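Local coordinates for exported protein (Bacteroides fragilis, PDB 4I17) that is of unknown function but, as an exported protein built from TPR repeats, probably offers a helical scaffold for binding other proteins or peptides, at residues 119-124 / 153-158; 126-131 / 159-164. All blocks are in the same frame, centred on the assembly; numbering follows the deposited sequence.

Interactions 1 and 2 are successive rungs between the same two helices, 110-129 and 149-174, with their centres about 10 Å apart, and show how one helix pair can change its chemistry along its length. Both are partly buried and small, and each rests on one side chain of helix 110-129 crossing the gap to a buried residue. At 119-124 / 153-158, about 9 Å from the chain centre, that side chain is the leucine L121, laid against A155. At 126-131 / 159-164, about 17 Å out and where helix 110-129 ends, it is the amide-bearing Q128, laid along L162, with its oxygen hydrogen-bonded to Y140 of helix 133-143.

Interaction 1. Residues 119-124 / 153-158; sequences YYLKEG and TDALYS
L121 reaches A155 across the gap between two nearly parallel helical segments, whose axes come no closer than 11.0 Å and whose N-to-C directions differ by 11°. At that spacing the backbones stand well apart, and one branched side chain has to span the gap. CB of L121 starts it off without meeting anything in 153-158. The next bond sets CG beside the backbone N and anti to the carbonyl carbon (chi1 -67°), which carries the isopropyl fork over to the side of the other helix, although CG itself still makes no contact. At the fork the two methyls part company. CD1, carried on in extension from CA (chi2 166°), passes on the D154 side and stays beyond contact distance, while CD2 does the touching. This methyl comes to rest 3.8 Å from A155 CA, and CD2 also meets A155 CB at 4.1 Å. A small alanine thus lets the leucine tip settle on the helix backbone itself. CD2 lies 4.3 Å from S158 OG, one turn further on, but that hydroxyl is engaged within its own helix: S158 OG donates to D154 O at 2.9 Å. The same carbonyl accepts the backbone N-H of S158 from the opposite face of its plane, so two donors grip one oxygen. D154, at the margin, turns its carboxylate away to a salt bridge with R213. Helix 133-143 adds to the packing, A143 touching A155 and Y140 touching S158. Near-parallel packing of helices that alternate along the chain, with helix 133-143 between them in sequence, is consistent with the superhelix of TPR proteins.

Interaction 2. Residues 126-131 / 159-164; sequences KFQQAG and LGVLFY
Q128 and L162 mark the nearest approach of the two backbones, their CA atoms 7.0 Å apart, at the last turn of helix 110-129 and partway along helix 149-174. The turn ends in a Schellman motif: G131, with positive phi (70°), is its C-prime residue, and the N-H groups of G131 and N132 bond to the carbonyls of Q128 and F127. The backbone of Q128 thus takes part in the helix end, while its side chain works across the gap. Its CB bond is directed toward the other helix, and the extended chain carries on from there, with CG anti to the backbone N (chi1 180°). L162 comes the opposite way, so the two side chains slide past each other. Its CD1 methyl rides along the glutamine stem, 3.8 Å from Q128 CG and equally close to CD, with the carbonyl oxygen OE1 only slightly further off. Because OE1 is eclipsed with CB (chi3 -3°), NE2 becomes the far end of the chain and reaches past the leucine side chain to its backbone, where Q128 NE2 lies 3.7 Å from L162 CA. At the flank, V161 CG1 is 4.2 Å from Q128 NE2; V161 in turn packs on M219 of helix 214-224. The oxygen has its own partner: OE1 is hydrogen-bonded to the hydroxyl of Y140, on the intervening helix 133-143. Chemically, the glutamine acts in two ways at once: its methylene stem and amide nitrogen make van der Waals contact with helix 149-174, while its oxygen is tied to helix 133-143, which probably limits rotation of the amide, and the polar oxygen is satisfied while the stem packs on a leucine.

Interaction 1. Residues 119-124 / 153-158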
loop_
_atom_site.group_PDB
_atom_site.type_symbol
_atom_site.label_atom_id
_atom_site.label_comp_id
_atom_site.label_asym_id
_atom_site.label_seq_id
_atom_site.Cartn_x
_atom_site.Cartn_y
_atom_site.Cartn_z
ATOM N N TYR A 119 2.450 -1.360 0.427
ATOM C CA TYR A 119 2.410 -0.875 1.811
ATOM C C TYR A 119 1.913 -1.976 2.769
ATOM O O TYR A 119 2.532 -2.251 3.812
ATOM C CB TYR A 119 1.494 0.352 1.908
ATOM C CG TYR A 119 1.336 0.814 3.335
ATOM C CD1 TYR A 119 2.267 1.670 3.916
ATOM C CD2 TYR A 119 0.289 0.348 4.127
ATOM C CE1 TYR A 119 2.155 2.057 5.256
ATOM C CE2 TYR A 119 0.168 0.726 5.463
ATOM C CZ TYR A 119 1.090 1.606 6.012
ATOM O OH TYR A 119 0.966 2.015 7.312
ATOM N N TYR A 120 0.751 -2.561 2.429
ATOM C CA TYR A 120 0.142 -3.577 3.258
ATOM C C TYR A 120 0.920 -4.898 3.232
ATOM O O TYR A 120 0.940 -5.577 4.265
ATOM C CB TYR A 120 -1.327 -3.785 2.874
ATOM C CG TYR A 120 -2.194 -2.709 3.502
ATOM C CD1 TYR A 120 -2.252 -2.556 4.889
ATOM C CD2 TYR A 120 -2.934 -1.827 2.711
ATOM C CE1 TYR A 120 -3.060 -1.582 5.479
ATOM C CE2 TYR A 120 -3.750 -0.855 3.289
ATOM C CZ TYR A 120 -3.796 -0.726 4.673
ATOM O OH TYR A 120 -4.582 0.235 5.265
ATOM N N LEU A 121 1.554 -5.265 2.099
ATOM C CA LEU A 121 2.364 -6.505 2.099
ATOM C C LEU A 121 3.606 -6.332 3.010
ATOM O O LEU A 121 3.971 -7.251 3.733
ATOM C CB LEU A 121 2.798 -6.859 0.685
ATOM C CG LEU A 121 1.664 -7.271 -0.283
ATOM C CD1 LEU A 121 2.156 -7.270 -1.724
ATOM C CD2 LEU A 121 1.048 -8.584 0.109
ATOM N N LYS A 122 4.212 -5.141 2.989
ATOM C CA LYS A 122 5.380 -4.823 3.833
ATOM C C LYS A 122 4.982 -4.792 5.304
ATOM O O LYS A 122 5.723 -5.321 6.122
ATOM C CB LYS A 122 6.001 -3.485 3.417
ATOM N N GLU A 123 3.801 -4.209 5.641
ATOM C CA GLU A 123 3.278 -4.196 7.013
ATOM C C GLU A 123 3.014 -5.624 7.481
ATOM O O GLU A 123 3.422 -5.987 8.592
ATOM C CB GLU A 123 1.986 -3.367 7.123
ATOM C CG GLU A 123 2.210 -1.863 7.061
ATOM C CD GLU A 123 3.052 -1.352 8.217
ATOM O OE1 GLU A 123 2.551 -1.390 9.362
ATOM O OE2 GLU A 123 4.237 -1.014 7.991
ATOM N N GLY A 124 2.351 -6.432 6.635
ATOM C CA GLY A 124 2.072 -7.825 6.979
ATOM C C GLY A 124 3.353 -8.603 7.264
ATOM O O GLY A 124 3.419 -9.371 8.230
ATOM N N THR A 153 -3.255 -12.326 -5.729
ATOM C CA THR A 153 -2.608 -13.637 -5.603
ATOM C C THR A 153 -1.465 -13.571 -4.604
ATOM O O THR A 153 -1.347 -14.463 -3.796
ATOM C CB THR A 153 -2.071 -14.106 -6.950
ATOM O OG1 THR A 153 -3.164 -14.264 -7.842
ATOM C CG2 THR A 153 -1.280 -15.410 -6.849
ATOM N N ASP A 154 -0.586 -12.558 -4.670
ATOM C CA ASP A 154 0.514 -12.637 -3.689
ATOM C C ASP A 154 0.091 -12.232 -2.235
ATOM O O ASP A 154 0.712 -12.705 -1.284
ATOM C CB ASP A 154 1.714 -11.886 -4.200
ATOM C CG ASP A 154 2.308 -12.697 -5.370
ATOM O OD1 ASP A 154 3.070 -13.662 -5.102
ATOM O OD2 ASP A 154 1.915 -12.441 -6.538
ATOM N N ALA A 155 -1.032 -11.509 -2.056
ATOM C CA ALA A 155 -1.535 -11.269 -0.691
ATOM C C ALA A 155 -2.116 -12.603 -0.154
ATOM O O ALA A 155 -1.902 -12.946 1.014
ATOM C CB ALA A 155 -2.593 -10.179 -0.707
ATOM N N LEU A 156 -2.834 -13.362 -1.011
ATOM C CA LEU A 156 -3.410 -14.676 -0.616
ATOM C C LEU A 156 -2.327 -15.693 -0.382
ATOM O O LEU A 156 -2.419 -16.483 0.560
ATOM C CB LEU A 156 -4.383 -15.168 -1.698
ATOM C CG LEU A 156 -5.644 -14.343 -1.805
ATOM C CD1 LEU A 156 -6.368 -14.645 -3.090
ATOM C CD2 LEU A 156 -6.577 -14.556 -0.615
ATOM N N TYR A 157 -1.277 -15.688 -1.229
ATOM C CA TYR A 157 -0.155 -16.608 -1.032
ATOM C C TYR A 157 0.565 -16.287 0.314
ATOM O O TYR A 157 0.909 -17.217 1.072
ATOM C CB TYR A 157 0.774 -16.425 -2.240
ATOM C CG TYR A 157 1.973 -17.334 -2.411
ATOM C CD1 TYR A 157 2.121 -18.496 -1.646
ATOM C CD2 TYR A 157 2.930 -17.073 -3.389
ATOM C CE1 TYR A 157 3.234 -19.328 -1.812
ATOM C CE2 TYR A 157 4.035 -17.893 -3.559
ATOM C CZ TYR A 157 4.170 -19.032 -2.785
ATOM O OH TYR A 157 5.245 -19.832 -3.024
ATOM N N SER A 158 0.734 -14.986 0.645
ATOM C CA SER A 158 1.350 -14.566 1.921
ATOM C C SER A 158 0.482 -15.047 3.094
ATOM O O SER A 158 1.026 -15.544 4.063
ATOM C CB SER A 158 1.480 -13.046 1.964
ATOM O OG SER A 158 2.433 -12.606 1.005
#

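Interaction 2. Residues 126-131 / 159-164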
loop_
_atom_site.group_PDB
_atom_site.type_symbol
_atom_site.label_atom_id
_atom_site.label_comp_id
_atom_site.label_asym_id
_atom_site.label_seq_id
_atom_site.Cartn_x
_atom_site.Cartn_y
_atom_site.Cartn_z
ATOM N N LYS A 126 6.290 -7.383 8.225
ATOM C CA LYS A 126 6.857 -6.842 9.460
ATOM C C LYS A 126 6.181 -7.501 10.678
ATOM O O LYS A 126 6.886 -7.966 11.573
ATOM C CB LYS A 126 6.686 -5.312 9.460
ATOM C CG LYS A 126 7.222 -4.598 10.695
ATOM C CD LYS A 126 6.699 -3.159 10.783
ATOM C CE LYS A 126 5.263 -3.052 11.261
ATOM N NZ LYS A 126 5.133 -3.343 12.714
ATOM N N PHE A 127 4.836 -7.620 10.677
ATOM C CA PHE A 127 4.112 -8.248 11.793
ATOM C C PHE A 127 4.330 -9.759 11.839
ATOM O O PHE A 127 4.421 -10.323 12.932
ATOM C CB PHE A 127 2.613 -7.936 11.761
ATOM C CG PHE A 127 2.305 -6.515 12.189
ATOM C CD1 PHE A 127 2.449 -6.124 13.518
ATOM C CD2 PHE A 127 1.817 -5.587 11.278
ATOM C CE1 PHE A 127 2.154 -4.816 13.916
ATOM C CE2 PHE A 127 1.507 -4.278 11.678
ATOM C CZ PHE A 127 1.683 -3.900 12.994
ATOM N N GLN A 128 4.435 -10.404 10.675
ATOM C CA GLN A 128 4.689 -11.850 10.598
ATOM C C GLN A 128 6.078 -12.169 11.193
ATOM O O GLN A 128 6.217 -13.136 11.948
ATOM C CB GLN A 128 4.613 -12.319 9.139
ATOM C CG GLN A 128 4.872 -13.815 8.995
ATOM C CD GLN A 128 4.545 -14.312 7.621
ATOM O OE1 GLN A 128 4.070 -13.572 6.754
ATOM N NE2 GLN A 128 4.780 -15.588 7.402
ATOM N N GLN A 129 7.089 -11.338 10.872
ATOM C CA GLN A 129 8.454 -11.506 11.379
ATOM C C GLN A 129 8.521 -11.311 12.900
ATOM O O GLN A 129 9.328 -11.979 13.555
ATOM C CB GLN A 129 9.411 -10.556 10.665
ATOM C CG GLN A 129 9.796 -11.052 9.265
ATOM C CD GLN A 129 10.392 -9.991 8.363
ATOM O OE1 GLN A 129 10.713 -8.864 8.777
ATOM N NE2 GLN A 129 10.562 -10.337 7.093
ATOM N N ALA A 130 7.636 -10.469 13.470
ATOM C CA ALA A 130 7.553 -10.229 14.911
ATOM C C ALA A 130 6.583 -11.208 15.619
ATOM O O ALA A 130 6.286 -11.030 16.808
ATOM C CB ALA A 130 7.130 -8.789 15.171
ATOM N N GLY A 131 6.108 -12.225 14.892
ATOM C CA GLY A 131 5.206 -13.254 15.409
ATOM C C GLY A 131 3.788 -12.814 15.730
ATOM O O GLY A 131 3.064 -13.543 16.421
ATOM N N LEU A 159 -0.868 -14.986 2.954
ATOM C CA LEU A 159 -1.789 -15.483 4.004
ATOM C C LEU A 159 -1.670 -16.990 4.140
ATOM O O LEU A 159 -1.693 -17.509 5.257
ATOM C CB LEU A 159 -3.223 -15.078 3.660
ATOM C CG LEU A 159 -3.512 -13.593 3.964
ATOM C CD1 LEU A 159 -4.660 -13.072 3.120
ATOM C CD2 LEU A 159 -3.790 -13.395 5.474
ATOM N N GLY A 160 -1.543 -17.690 3.026
ATOM C CA GLY A 160 -1.358 -19.148 3.051
ATOM C C GLY A 160 -0.093 -19.544 3.781
ATOM O O GLY A 160 -0.117 -20.434 4.646
ATOM N N VAL A 161 1.027 -18.855 3.483
ATOM C CA VAL A 161 2.300 -19.161 4.160
ATOM C C VAL A 161 2.202 -18.818 5.662
ATOM O O VAL A 161 2.735 -19.562 6.518
ATOM C CB VAL A 161 3.462 -18.390 3.491
ATOM C CG1 VAL A 161 4.740 -18.504 4.326
ATOM C CG2 VAL A 161 3.699 -18.892 2.061
ATOM N N LEU A 162 1.607 -17.654 5.973
ATOM C CA LEU A 162 1.449 -17.211 7.381
ATOM C C LEU A 162 0.767 -18.316 8.192
ATOM O O LEU A 162 1.239 -18.702 9.285
ATOM C CB LEU A 162 0.590 -15.928 7.399
ATOM C CG LEU A 162 0.118 -15.425 8.785
ATOM C CD1 LEU A 162 1.285 -14.803 9.561
ATOM C CD2 LEU A 162 -0.966 -14.338 8.607
ATOM N N PHE A 163 -0.391 -18.790 7.695
ATOM C CA PHE A 163 -1.138 -19.843 8.447
ATOM C C PHE A 163 -0.481 -21.222 8.384
ATOM O O PHE A 163 -0.563 -21.962 9.367
ATOM C CB PHE A 163 -2.616 -19.878 8.007
ATOM C CG PHE A 163 -3.290 -18.696 8.686
ATOM C CD1 PHE A 163 -3.536 -18.708 10.060
ATOM C CD2 PHE A 163 -3.554 -17.525 7.982
ATOM C CE1 PHE A 163 -4.054 -17.584 10.709
ATOM C CE2 PHE A 163 -4.127 -16.412 8.628
ATOM C CZ PHE A 163 -4.362 -16.451 9.989
ATOM N N TYR A 164 0.214 -21.558 7.292
ATOM C CA TYR A 164 0.948 -22.832 7.189
ATOM C C TYR A 164 2.093 -22.855 8.235
ATOM O O TYR A 164 2.268 -23.851 8.955
ATOM C CB TYR A 164 1.479 -23.022 5.755
ATOM C CG TYR A 164 2.332 -24.252 5.506
ATOM C CD1 TYR A 164 2.076 -25.454 6.166
ATOM C CD2 TYR A 164 3.330 -24.243 4.534
ATOM C CE1 TYR A 164 2.859 -26.585 5.937
ATOM C CE2 TYR A 164 4.098 -25.377 4.275
ATOM C CZ TYR A 164 3.855 -26.548 4.977
ATOM O OH TYR A 164 4.610 -27.672 4.726
#